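Local coordinates for protein putative hyaluronoglucosaminidase (Clostridium perfringens, PDB 6PWI) that probably acts as a secreted, cell-wall-anchored family 84 glycoside hydrolase with hexosaminidase activity, the chain holding its catalytic barrel with flanking N-terminal and helical C-terminal parts, at residues D261-N264 and S270-A273; I255-K260 and E276-K281; Q524-A529 and D551-L556. All blocks are in the same frame, centred on the assembly; numbering follows the deposited sequence.

Interaction 1 of 3, residues D261-N264 and S270-A273; sequences DGMN and SYKA
The ring of Tyr-271 receives two groups from the loop residues 261-264. Asn-264 O lies at its edge, close to the ring plane, while the terminal methyl of Met-263 arrives at an angle, CE standing 3.7 Å from Tyr-271 CE1 and 4.0 Å from CD1. A third neighbour is the Phe-265 ring, whose plane is inclined by about 25° to that of the tyrosine. The methyl reaches the ring through a bend at the second torsion (chi2 77°), which turns SD and CE toward the helix although CB does not point there.

The same carbonyl meets the helix backbone. Asn-264 O is 3.3 Å from Tyr-271 CA in a C-H...O contact, bent to 122° at the hydrogen, whereas Tyr-271 N at 3.4 Å has too poor an angle to bond. Ser-270 OG comes within 3.3 Å of Asn-264 O, yet its hydrogen bond is made with Ser-267 N. The Asn-264 amide likewise looks to its own turn, OD1 accepting from Gly-266 N.

The Tyr-271 hydroxyl is hydrogen-bonded to Asp-313 of helix 304-321, and Met-263 packs on Leu-310 of that helix and on Leu-275 of helix 268-286, with Trp-225 from a loop beside it. This is the loop after the third barrel strand, folded against the start of helix 268-286, which follows it.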
loop_
_atom_site.group_PDB
_atom_site.type_symbol
_atom_site.label_atom_id
_atom_site.label_comp_id
_atom_site.label_asym_id
_atom_site.label_seq_id
_atom_site.Cartn_x
_atom_site.Cartn_y
_atom_site.Cartn_z
ATOM N N ASP A 261 -8.282 -7.808 31.473
ATOM C CA ASP A 261 -9.330 -8.807 31.625
ATOM C C ASP A 261 -9.048 -10.002 30.718
ATOM O O ASP A 261 -9.909 -10.858 30.544
ATOM C CB ASP A 261 -10.709 -8.247 31.254
ATOM C CG ASP A 261 -10.949 -6.804 31.672
ATOM O OD1 ASP A 261 -10.688 -6.480 32.858
ATOM O OD2 ASP A 261 -11.401 -6.013 30.806
ATOM N N GLY A 262 -7.842 -10.050 30.143
ATOM C CA GLY A 262 -7.522 -11.013 29.104
ATOM C C GLY A 262 -7.249 -12.418 29.637
ATOM O O GLY A 262 -7.474 -12.719 30.808
ATOM N N MET A 263 -6.764 -13.269 28.729
ATOM C CA MET A 263 -6.333 -14.632 28.982
ATOM C C MET A 263 -5.856 -14.792 30.425
ATOM O O MET A 263 -4.911 -14.133 30.854
ATOM C CB MET A 263 -5.180 -14.961 28.032
ATOM C CG MET A 263 -5.090 -16.414 27.678
ATOM S SD MET A 263 -6.333 -16.843 26.460
ATOM C CE MET A 263 -6.032 -18.605 26.352
ATOM N N ASN A 264 -6.509 -15.706 31.150
ATOM C CA ASN A 264 -6.264 -15.949 32.565
ATOM C C ASN A 264 -5.299 -17.125 32.732
ATOM O O ASN A 264 -5.631 -18.271 32.428
ATOM C CB ASN A 264 -7.588 -16.155 33.305
ATOM C CG ASN A 264 -7.466 -16.209 34.813
ATOM O OD1 ASN A 264 -6.377 -16.358 35.365
ATOM N ND2 ASN A 264 -8.596 -16.101 35.489
ATOM N N SER A 270 -8.229 -22.532 34.672
ATOM C CA SER A 270 -8.701 -21.243 34.173
ATOM C C SER A 270 -8.172 -20.955 32.767
ATOM O O SER A 270 -8.869 -20.348 31.952
ATOM C CB SER A 270 -8.371 -20.114 35.125
ATOM O OG SER A 270 -7.000 -19.747 35.037
ATOM N N TYR A 271 -6.928 -21.380 32.506
ATOM C CA TYR A 271 -6.314 -21.225 31.201
ATOM C C TYR A 271 -7.037 -22.088 30.168
ATOM O O TYR A 271 -7.285 -21.624 29.055
ATOM C CB TYR A 271 -4.816 -21.532 31.254
ATOM C CG TYR A 271 -4.166 -21.635 29.898
ATOM C CD1 TYR A 271 -3.914 -20.500 29.139
ATOM C CD2 TYR A 271 -3.831 -22.870 29.363
ATOM C CE1 TYR A 271 -3.339 -20.591 27.880
ATOM C CE2 TYR A 271 -3.255 -22.979 28.106
ATOM C CZ TYR A 271 -3.006 -21.834 27.365
ATOM O OH TYR A 271 -2.431 -21.935 26.133
ATOM N N LYS A 272 -7.365 -23.334 30.542
ATOM C CA LYS A 272 -8.071 -24.244 29.649
ATOM C C LYS A 272 -9.422 -23.641 29.264
ATOM O O LYS A 272 -9.860 -23.777 28.123
ATOM C CB LYS A 272 -8.239 -25.641 30.260
ATOM N N ALA A 273 -10.064 -22.962 30.226
ATOM C CA ALA A 273 -11.365 -22.348 30.001
ATOM C C ALA A 273 -11.229 -21.234 28.963
ATOM O O ALA A 273 -12.064 -21.115 28.063
ATOM C CB ALA A 273 -11.948 -21.851 31.305
#

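Interaction 2 of 3, residues I255-K260 and E276-K281; sequences IHPFLK and EKIIAK
Pro-257 and Ile-278 form the nearest backbone pair, with CA atoms 8.2 Å apart, a spacing at which the end of strand 250-255 with the loop that follows it, and helix 268-286, meet through side chains.

Ile-278 projects from the helix toward Ile-255 and Pro-257 and touches both. Its CG1 branch does the work: CG1 lies 3.8 Å from Ile-255 CD1, and the methyl at its end, CD1, lies 3.9 Å from Pro-257 CB. The same methyl is 4.0 Å from Ile-255 CD1, which puts it in contact with both. That reach follows from two extended torsions, CG1 being opposite the backbone N (chi1 -160°) and CD1 continuing outward (chi2 163°). Ile-255 sends its own CG1 branch across in much the same way, and the two branches pass at a slant. The proline meets the methyl with CB and, more distantly, CG. CG also rests 3.7 Å above one face of the Phe-258 ring, displaced toward the rim, so the pyrrolidine ring touches both a helix residue and its own neighbour.

Val-295 of the next barrel strand touches Ile-255, Pro-257 and Phe-258, and Leu-310 of helix 304-321 touches Pro-257 and Phe-258. The polar neighbour His-256 turns from the helix instead, its ND1 bonded to Asp-299 OD1, the predicted proton donor.

Chemically the contact is apolar throughout and buried, held by van der Waals packing without polar direction. Pro-257 lies about 7 Å, side chain to side chain, from Asp-299. The hydrophobic layer thus lies next to the predicted active site of a beta/alpha barrel, which His-256 reaches from just past the strand end.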
loop_
_atom_site.group_PDB
_atom_site.type_symbol
_atom_site.label_atom_id
_atom_site.label_comp_id
_atom_site.label_asym_id
_atom_site.label_seq_id
_atom_site.Cartn_x
_atom_site.Cartn_y
_atom_site.Cartn_z
ATOM N N ILE A 255 -6.410 -10.352 17.082
ATOM C CA ILE A 255 -6.964 -10.391 18.429
ATOM C C ILE A 255 -5.955 -9.820 19.430
ATOM O O ILE A 255 -4.751 -9.998 19.264
ATOM C CB ILE A 255 -7.400 -11.828 18.788
ATOM C CG1 ILE A 255 -8.118 -11.892 20.136
ATOM C CG2 ILE A 255 -6.232 -12.808 18.717
ATOM C CD1 ILE A 255 -8.924 -13.162 20.329
ATOM N N HIS A 256 -6.461 -9.136 20.469
ATOM C CA HIS A 256 -5.671 -8.675 21.604
ATOM C C HIS A 256 -6.062 -9.454 22.857
ATOM O O HIS A 256 -6.888 -8.984 23.632
ATOM C CB HIS A 256 -5.959 -7.196 21.891
ATOM C CG HIS A 256 -5.455 -6.271 20.841
ATOM N ND1 HIS A 256 -4.313 -5.514 21.017
ATOM C CD2 HIS A 256 -5.922 -5.983 19.604
ATOM C CE1 HIS A 256 -4.102 -4.793 19.933
ATOM N NE2 HIS A 256 -5.074 -5.067 19.049
ATOM N N PRO A 257 -5.519 -10.665 23.105
ATOM C CA PRO A 257 -5.915 -11.443 24.280
ATOM C C PRO A 257 -5.137 -11.261 25.584
ATOM O O PRO A 257 -5.330 -12.038 26.515
ATOM C CB PRO A 257 -5.689 -12.869 23.770
ATOM C CG PRO A 257 -4.463 -12.745 22.897
ATOM C CD PRO A 257 -4.585 -11.391 22.232
ATOM N N PHE A 258 -4.279 -10.239 25.678
ATOM C CA PHE A 258 -3.418 -10.136 26.846
ATOM C C PHE A 258 -3.676 -8.841 27.606
ATOM O O PHE A 258 -2.791 -8.352 28.307
ATOM C CB PHE A 258 -1.937 -10.245 26.473
ATOM C CG PHE A 258 -1.551 -11.479 25.696
ATOM C CD1 PHE A 258 -1.531 -12.725 26.306
ATOM C CD2 PHE A 258 -1.192 -11.389 24.361
ATOM C CE1 PHE A 258 -1.173 -13.858 25.592
ATOM C CE2 PHE A 258 -0.830 -12.522 23.648
ATOM C CZ PHE A 258 -0.822 -13.755 24.265
ATOM N N LEU A 259 -4.891 -8.299 27.482
ATOM C CA LEU A 259 -5.246 -7.118 28.255
ATOM C C LEU A 259 -5.461 -7.516 29.717
ATOM O O LEU A 259 -5.221 -8.673 30.077
ATOM C CB LEU A 259 -6.486 -6.461 27.636
ATOM C CG LEU A 259 -6.339 -6.007 26.183
ATOM C CD1 LEU A 259 -7.676 -5.557 25.618
ATOM C CD2 LEU A 259 -5.304 -4.902 26.042
ATOM N N LYS A 260 -5.894 -6.542 30.543
ATOM C CA LYS A 260 -6.149 -6.714 31.969
ATOM C C LYS A 260 -7.153 -7.847 32.196
ATOM O O LYS A 260 -6.895 -8.750 32.990
ATOM C CB LYS A 260 -6.599 -5.402 32.629
ATOM N N GLU A 276 -10.400 -22.346 25.356
ATOM C CA GLU A 276 -11.597 -22.842 24.693
ATOM C C GLU A 276 -12.277 -21.700 23.941
ATOM O O GLU A 276 -12.775 -21.890 22.830
ATOM C CB GLU A 276 -12.570 -23.448 25.707
ATOM C CG GLU A 276 -12.285 -24.903 26.040
ATOM C CD GLU A 276 -13.345 -25.618 26.872
ATOM O OE1 GLU A 276 -14.482 -25.095 26.982
ATOM O OE2 GLU A 276 -13.032 -26.703 27.407
ATOM N N LYS A 277 -12.277 -20.518 24.566
ATOM C CA LYS A 277 -12.987 -19.362 24.043
ATOM C C LYS A 277 -12.233 -18.768 22.856
ATOM O O LYS A 277 -12.848 -18.482 21.830
ATOM C CB LYS A 277 -13.247 -18.327 25.141
ATOM C CG LYS A 277 -13.725 -18.929 26.451
ATOM C CD LYS A 277 -14.900 -18.225 27.067
ATOM C CE LYS A 277 -15.403 -18.975 28.282
ATOM N NZ LYS A 277 -15.959 -18.041 29.285
ATOM N N ILE A 278 -10.909 -18.609 22.992
ATOM C CA ILE A 278 -10.126 -18.041 21.905
ATOM C C ILE A 278 -10.280 -18.919 20.662
ATOM O O ILE A 278 -10.512 -18.413 19.565
ATOM C CB ILE A 278 -8.654 -17.769 22.298
ATOM C CG1 ILE A 278 -8.005 -16.745 21.361
ATOM C CG2 ILE A 278 -7.841 -19.055 22.371
ATOM C CD1 ILE A 278 -6.734 -16.115 21.894
ATOM N N ILE A 279 -10.201 -20.240 20.855
ATOM C CA ILE A 279 -10.317 -21.176 19.750
ATOM C C ILE A 279 -11.732 -21.101 19.176
ATOM O O ILE A 279 -11.909 -21.184 17.964
ATOM C CB ILE A 279 -9.887 -22.597 20.180
ATOM C CG1 ILE A 279 -8.359 -22.715 20.217
ATOM C CG2 ILE A 279 -10.508 -23.670 19.289
ATOM C CD1 ILE A 279 -7.848 -23.936 20.938
ATOM N N ALA A 280 -12.733 -20.909 20.042
ATOM C CA ALA A 280 -14.101 -20.778 19.567
ATOM C C ALA A 280 -14.190 -19.555 18.656
ATOM O O ALA A 280 -14.726 -19.633 17.550
ATOM C CB ALA A 280 -15.066 -20.694 20.726
ATOM N N LYS A 281 -13.624 -18.438 19.126
ATOM C CA LYS A 281 -13.649 -17.193 18.381
ATOM C C LYS A 281 -12.955 -17.375 17.034
ATOM O O LYS A 281 -13.452 -16.884 16.023
ATOM C CB LYS A 281 -13.024 -16.045 19.176
ATOM C CG LYS A 281 -13.130 -14.682 18.511
ATOM C CD LYS A 281 -14.522 -14.356 18.011
ATOM C CE LYS A 281 -14.896 -12.908 18.231
ATOM N NZ LYS A 281 -14.623 -12.485 19.627
#

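Interaction 3 of 3, residues Q524-A529 and D551-L556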
loop_
_atom_site.group_PDB
_atom_site.type_symbol
_atom_site.label_atom_id
_atom_site.label_comp_id
_atom_site.label_asym_id
_atom_site.label_seq_id
_atom_site.Cartn_x
_atom_site.Cartn_y
_atom_site.Cartn_z
ATOM N N GLN A 524 -0.040 28.290 -11.764
ATOM C CA GLN A 524 -1.255 28.185 -12.561
ATOM C C GLN A 524 -1.603 26.711 -12.779
ATOM O O GLN A 524 -2.781 26.349 -12.805
ATOM C CB GLN A 524 -1.139 28.974 -13.869
ATOM C CG GLN A 524 -2.464 29.175 -14.596
ATOM C CD GLN A 524 -3.482 29.978 -13.815
ATOM O OE1 GLN A 524 -3.169 30.980 -13.166
ATOM N NE2 GLN A 524 -4.731 29.543 -13.880
ATOM N N GLU A 525 -0.568 25.873 -12.910
ATOM C CA GLU A 525 -0.735 24.438 -13.078
ATOM C C GLU A 525 -1.349 23.822 -11.817
ATOM O O GLU A 525 -2.237 22.976 -11.913
ATOM C CB GLU A 525 0.600 23.797 -13.448
ATOM C CG GLU A 525 0.549 22.285 -13.477
ATOM C CD GLU A 525 1.757 21.627 -14.125
ATOM O OE1 GLU A 525 2.594 21.066 -13.386
ATOM O OE2 GLU A 525 1.851 21.669 -15.373
ATOM N N ILE A 526 -0.877 24.250 -10.638
ATOM C CA ILE A 526 -1.440 23.784 -9.382
ATOM C C ILE A 526 -2.913 24.178 -9.337
ATOM O O ILE A 526 -3.770 23.336 -9.075
ATOM C CB ILE A 526 -0.660 24.324 -8.166
ATOM C CG1 ILE A 526 0.768 23.771 -8.117
ATOM C CG2 ILE A 526 -1.417 24.052 -6.872
ATOM C CD1 ILE A 526 1.660 24.470 -7.122
ATOM N N LEU A 527 -3.193 25.457 -9.618
ATOM C CA LEU A 527 -4.539 25.996 -9.519
ATOM C C LEU A 527 -5.480 25.254 -10.468
ATOM O O LEU A 527 -6.590 24.887 -10.082
ATOM C CB LEU A 527 -4.505 27.497 -9.817
ATOM C CG LEU A 527 -5.869 28.187 -9.840
ATOM C CD1 LEU A 527 -6.559 28.098 -8.485
ATOM C CD2 LEU A 527 -5.737 29.639 -10.270
ATOM N N ASP A 528 -5.029 25.032 -11.707
ATOM C CA ASP A 528 -5.839 24.349 -12.704
ATOM C C ASP A 528 -6.178 22.936 -12.231
ATOM O O ASP A 528 -7.302 22.468 -12.411
ATOM C CB ASP A 528 -5.167 24.351 -14.081
ATOM C CG ASP A 528 -5.212 25.703 -14.782
ATOM O OD1 ASP A 528 -6.114 26.513 -14.461
ATOM O OD2 ASP A 528 -4.341 25.938 -15.650
ATOM N N ALA A 529 -5.193 22.270 -11.622
ATOM C CA ALA A 529 -5.382 20.930 -11.100
ATOM C C ALA A 529 -6.497 20.926 -10.052
ATOM O O ALA A 529 -7.337 20.033 -10.047
ATOM C CB ALA A 529 -4.074 20.408 -10.551
ATOM N N ASP A 551 -9.248 22.169 -1.529
ATOM C CA ASP A 551 -9.788 23.489 -1.246
ATOM C C ASP A 551 -8.693 24.371 -0.644
ATOM O O ASP A 551 -8.533 25.532 -1.022
ATOM C CB ASP A 551 -11.014 23.408 -0.331
ATOM C CG ASP A 551 -12.263 22.853 -1.003
ATOM O OD1 ASP A 551 -12.350 22.925 -2.250
ATOM O OD2 ASP A 551 -13.154 22.348 -0.272
ATOM N N SER A 552 -7.926 23.799 0.288
ATOM C CA SER A 552 -6.861 24.540 0.938
ATOM C C SER A 552 -5.774 24.876 -0.080
ATOM O O SER A 552 -5.298 26.008 -0.129
ATOM C CB SER A 552 -6.331 23.781 2.120
ATOM O OG SER A 552 -5.396 24.565 2.835
ATOM N N LEU A 553 -5.425 23.899 -0.922
ATOM C CA LEU A 553 -4.377 24.085 -1.912
ATOM C C LEU A 553 -4.798 25.104 -2.973
ATOM O O LEU A 553 -3.956 25.861 -3.462
ATOM C CB LEU A 553 -4.012 22.742 -2.549
ATOM C CG LEU A 553 -2.899 22.804 -3.590
ATOM C CD1 LEU A 553 -1.581 23.215 -2.959
ATOM C CD2 LEU A 553 -2.759 21.476 -4.316
ATOM N N ARG A 554 -6.085 25.109 -3.342
ATOM C CA ARG A 554 -6.573 26.071 -4.316
ATOM C C ARG A 554 -6.306 27.487 -3.804
ATOM O O ARG A 554 -5.763 28.323 -4.525
ATOM C CB ARG A 554 -8.058 25.854 -4.618
ATOM C CG ARG A 554 -8.650 26.866 -5.592
ATOM C CD ARG A 554 -10.129 26.697 -5.886
ATOM N NE ARG A 554 -10.459 25.313 -6.203
ATOM C CZ ARG A 554 -11.054 24.461 -5.365
ATOM N NH1 ARG A 554 -11.297 23.218 -5.747
ATOM N NH2 ARG A 554 -11.401 24.855 -4.151
ATOM N N ASP A 555 -6.653 27.723 -2.536
ATOM C CA ASP A 555 -6.453 29.008 -1.890
ATOM C C ASP A 555 -4.964 29.366 -1.832
ATOM O O ASP A 555 -4.612 30.523 -2.072
ATOM C CB ASP A 555 -7.167 29.060 -0.538
ATOM C CG ASP A 555 -8.669 28.825 -0.640
ATOM O OD1 ASP A 555 -9.236 29.034 -1.745
ATOM O OD2 ASP A 555 -9.273 28.438 0.384
ATOM N N LEU A 556 -4.097 28.383 -1.524
ATOM C CA LEU A 556 -2.661 28.628 -1.489
ATOM C C LEU A 556 -2.189 29.093 -2.863
ATOM O O LEU A 556 -1.391 30.022 -2.952
ATOM C CB LEU A 556 -1.879 27.375 -1.074
ATOM C CG LEU A 556 -1.958 26.903 0.379
ATOM C CD1 LEU A 556 -0.972 25.767 0.591
ATOM C CD2 LEU A 556 -1.696 28.017 1.380
#
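Ile-526 meets Leu-553 and Leu-527 meets Arg-554, two side-chain pairs that each cross at about a right angle. In the first, the branch methyl CG2 of Ile-526 presses on the fork of the leucine, 3.8 Å from Leu-553 CG and 3.9 Å from its CD2, with CD1 only slightly farther. In the second, Leu-527 CD1 touches the aliphatic part of the arginine, 3.8 Å from Arg-554 CG. Backbones are closest here as well, Leu-527 and Arg-554 having CA atoms 5.6 Å apart.

The arginine combines an apolar stem with a polar end. Its chain runs straight through the second torsion and then bends (chi3 -48°), carrying the guanidinium away from the leucine methyl. NH2 makes a salt bridge to Asp-551 OD1 at 2.9 Å, nearly linear at 169°. The oxygen lies in the guanidinium plane, while the bond uses the anti side of the carboxylate, 24° out of that group's plane. NE bonds Asn-531 OD1 and NH1 bonds Thr-530 O, both on the opposing helix, so three nitrogens fix the rotation of the group. Asp-551 is shared in turn, its OD2 pairing with Lys-547.

The two segments run roughly in opposite directions, as expected for helices 513-536 and 540-572, which follow one another as a helical hairpin. Helix 467-475 adds Phe-473 against Leu-553 and Ala-529, and helix 613-623 packs Leu-613 on Leu-553 and Ile-614 and Ile-617 on Leu-556.

Overall arrangement
Interactions 1 and 2 both hold the end of strand 250-255 or the loop after it against helix 268-286. Interaction 1 is nested inside the loop closed by interaction 2. Their centres are 8 Å apart, and a probable hydrogen bond from Met-263 N to Pro-257 O (2.9 Å) joins them. The deeper, wholly apolar interaction 2 lies nearer the predicted active site; interaction 1, farther out, mixes carbonyl, hydroxyl and aromatic contacts with some exposure. Interaction 3 belongs to a helical hairpin on the opposite side of the chain's centre, about 50 Å from interaction 2 between centres. There the contact is partly buried and apolar, one member being the stem of an arginine whose charged end is paired with Asp-551.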